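Local coordinates for diphosphomevalonate decarboxylase, putative (Trypanosoma brucei, PDB 2HKE), which probably catalyses the ATP-dependent decarboxylation of (R)-5-diphosphomevalonate to isopentenyl diphosphate in the mevalonate pathway of isoprenoid and sterol biosynthesis, at residues A[13-18]-A[291-296]. The protein carries 1 engineered substitution. Numbering follows the deposited sequence.
Sequences NIAFIK and TFDAGA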
loop_
_atom_site.group_PDB
_atom_site.type_symbol
_atom_site.label_atom_id
_atom_site.label_comp_id
_atom_site.label_asym_id
_atom_site.label_seq_id
_atom_site.Cartn_x
_atom_site.Cartn_y
_atom_site.Cartn_z
ATOM N N ASN A 13 1.401 -1.882 -1.658
ATOM C CA ASN A 13 2.171 -0.737 -2.047
ATOM C C ASN A 13 2.023 0.305 -0.954
ATOM O O ASN A 13 1.115 0.198 -0.072
ATOM C CB ASN A 13 1.688 -0.181 -3.411
ATOM C CG ASN A 13 0.301 0.408 -3.365
ATOM O OD1 ASN A 13 0.130 1.533 -2.939
ATOM N ND2 ASN A 13 -0.701 -0.344 -3.810
ATOM N N ILE A 14 2.933 1.259 -0.952
ATOM C CA ILE A 14 2.884 2.352 0.021
ATOM C C ILE A 14 2.853 3.684 -0.691
ATOM O O ILE A 14 3.795 4.035 -1.378
ATOM C CB ILE A 14 4.016 2.280 1.093
ATOM C CG1 ILE A 14 3.894 3.441 2.111
ATOM C CG2 ILE A 14 5.427 2.279 0.439
ATOM C CD1 ILE A 14 2.579 3.340 2.950
ATOM N N ALA A 15 1.764 4.444 -0.489
ATOM C CA ALA A 15 1.660 5.777 -1.051
ATOM C C ALA A 15 2.559 6.746 -0.301
ATOM O O ALA A 15 2.474 6.822 0.933
ATOM C CB ALA A 15 0.260 6.314 -0.975
ATOM N N PHE A 16 3.399 7.474 -1.027
ATOM C CA PHE A 16 4.119 8.616 -0.408
ATOM C C PHE A 16 3.430 9.951 -0.695
ATOM O O PHE A 16 3.658 10.907 0.053
ATOM C CB PHE A 16 5.588 8.616 -0.772
ATOM C CG PHE A 16 5.836 8.529 -2.227
ATOM C CD1 PHE A 16 5.899 9.673 -2.961
ATOM C CD2 PHE A 16 5.996 7.312 -2.870
ATOM C CE1 PHE A 16 6.089 9.651 -4.320
ATOM C CE2 PHE A 16 6.180 7.292 -4.269
ATOM C CZ PHE A 16 6.249 8.463 -4.964
ATOM N N ILE A 17 2.648 10.026 -1.790
ATOM C CA ILE A 17 1.714 11.092 -2.047
ATOM C C ILE A 17 0.345 10.468 -1.884
ATOM O O ILE A 17 -0.040 9.516 -2.580
ATOM C CB ILE A 17 1.927 11.834 -3.386
ATOM C CG1 ILE A 17 3.276 12.594 -3.308
ATOM C CG2 ILE A 17 0.707 12.811 -3.640
ATOM C CD1 ILE A 17 3.721 13.103 -4.650
ATOM N N LYS A 18 -0.347 10.936 -0.869
ATOM C CA LYS A 18 -1.516 10.229 -0.368
ATOM C C LYS A 18 -2.838 10.309 -1.134
ATOM O O LYS A 18 -3.246 11.372 -1.579
ATOM C CB LYS A 18 -1.765 10.684 1.053
ATOM C CG LYS A 18 -0.535 10.565 1.984
ATOM C CD LYS A 18 -0.165 9.108 2.164
ATOM C CE LYS A 18 0.922 8.904 3.214
ATOM N NZ LYS A 18 1.275 7.425 3.406
ATOM N N THR A 291 6.675 7.373 6.622
ATOM C CA THR A 291 5.332 7.680 6.213
ATOM C C THR A 291 4.368 6.770 6.952
ATOM O O THR A 291 4.684 5.621 7.193
ATOM C CB THR A 291 5.137 7.653 4.699
ATOM O OG1 THR A 291 3.882 8.253 4.396
ATOM C CG2 THR A 291 5.135 6.235 4.134
ATOM N N PHE A 292 3.226 7.328 7.342
ATOM C CA PHE A 292 2.110 6.606 7.897
ATOM C C PHE A 292 0.949 6.689 6.924
ATOM O O PHE A 292 0.751 7.726 6.301
ATOM C CB PHE A 292 1.682 7.225 9.261
ATOM C CG PHE A 292 2.766 7.144 10.310
ATOM C CD1 PHE A 292 3.808 8.038 10.280
ATOM C CD2 PHE A 292 2.769 6.144 11.285
ATOM C CE1 PHE A 292 4.822 7.995 11.203
ATOM C CE2 PHE A 292 3.786 6.074 12.191
ATOM C CZ PHE A 292 4.823 6.980 12.151
ATOM N N ASP A 293 0.175 5.613 6.831
ATOM C CA ASP A 293 -0.980 5.544 5.909
ATOM C C ASP A 293 -2.287 5.129 6.629
ATOM O O ASP A 293 -2.806 4.039 6.454
ATOM C CB ASP A 293 -0.638 4.562 4.776
ATOM C CG ASP A 293 -1.208 4.983 3.388
ATOM O OD1 ASP A 293 -1.089 6.159 2.974
ATOM O OD2 ASP A 293 -1.835 4.114 2.721
ATOM N N ALA A 294 -2.871 5.988 7.428
ATOM C CA ALA A 294 -4.198 5.623 8.024
ATOM C C ALA A 294 -4.090 4.453 8.995
ATOM O O ALA A 294 -4.950 3.563 9.085
ATOM C CB ALA A 294 -5.317 5.351 6.956
ATOM N N GLY A 295 -2.997 4.463 9.736
ATOM C CA GLY A 295 -2.714 3.415 10.694
ATOM C C GLY A 295 -1.541 3.869 11.516
ATOM O O GLY A 295 -1.009 4.958 11.286
ATOM N N ALA A 296 -1.135 3.033 12.466
ATOM C CA ALA A 296 -0.068 3.368 13.374
ATOM C C ALA A 296 1.297 2.933 12.833
ATOM O O ALA A 296 2.302 3.393 13.329
ATOM C CB ALA A 296 -0.294 2.693 14.745
HETATM O O HOH W 1 4.134 10.084 2.600
#
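Thr291 meets both Ile14 and Lys18 where the two domains of this GHMP-superfamily fold come together: 13-18 lies on strand 5-15 of the N-terminal domain's sheet and the corner the chain turns at Phe16, and 291-296 is in the loop between the C-terminal strands 288-291 and 298-303. A branched threonine can serve two neighbours at once. Its side chain and that of Ile14 reach toward each other tip to tip, with Thr291 CG2 3.7 Å from Ile14 CG1, an apolar patch continued by Phe299 and Phe301. With chi1 at -167°, OG1 lies anti to the backbone N and turns to the lysine, accepting a hydrogen bond from Lys18 NZ at 2.9 Å. The same hydroxyl donates to a water, which in turn donates to Phe16 O, so a second, indirect link joins the two segments.

Phe292 contributes its backbone: its carbonyl O accepts from Lys18 NZ at 3.0 Å, with the ammonium standing above the carbonyl plane, 59° out of it. Its side chain sets out away from 13-18 and packs on Gln252 of helix 237-256, while Ser248 of that helix bonds its amide N.

Asp293 adds a carboxylate to the lysine's partners. Its CB packs 3.9 Å from Ile14 CD1, and OD1 forms a salt bridge with Lys18 NZ at 2.7 Å, met on the anti side and well out of the carboxylate plane. The long lysine chain, bent at chi2, doubles back along its own segment, and the ammonium gathers four oxygens, three of them from 291-293. The fourth is Ala15 O, 2.8 Å from Lys18 NZ, at a C=O...N angle of 157° and tilted somewhat from the carbonyl plane.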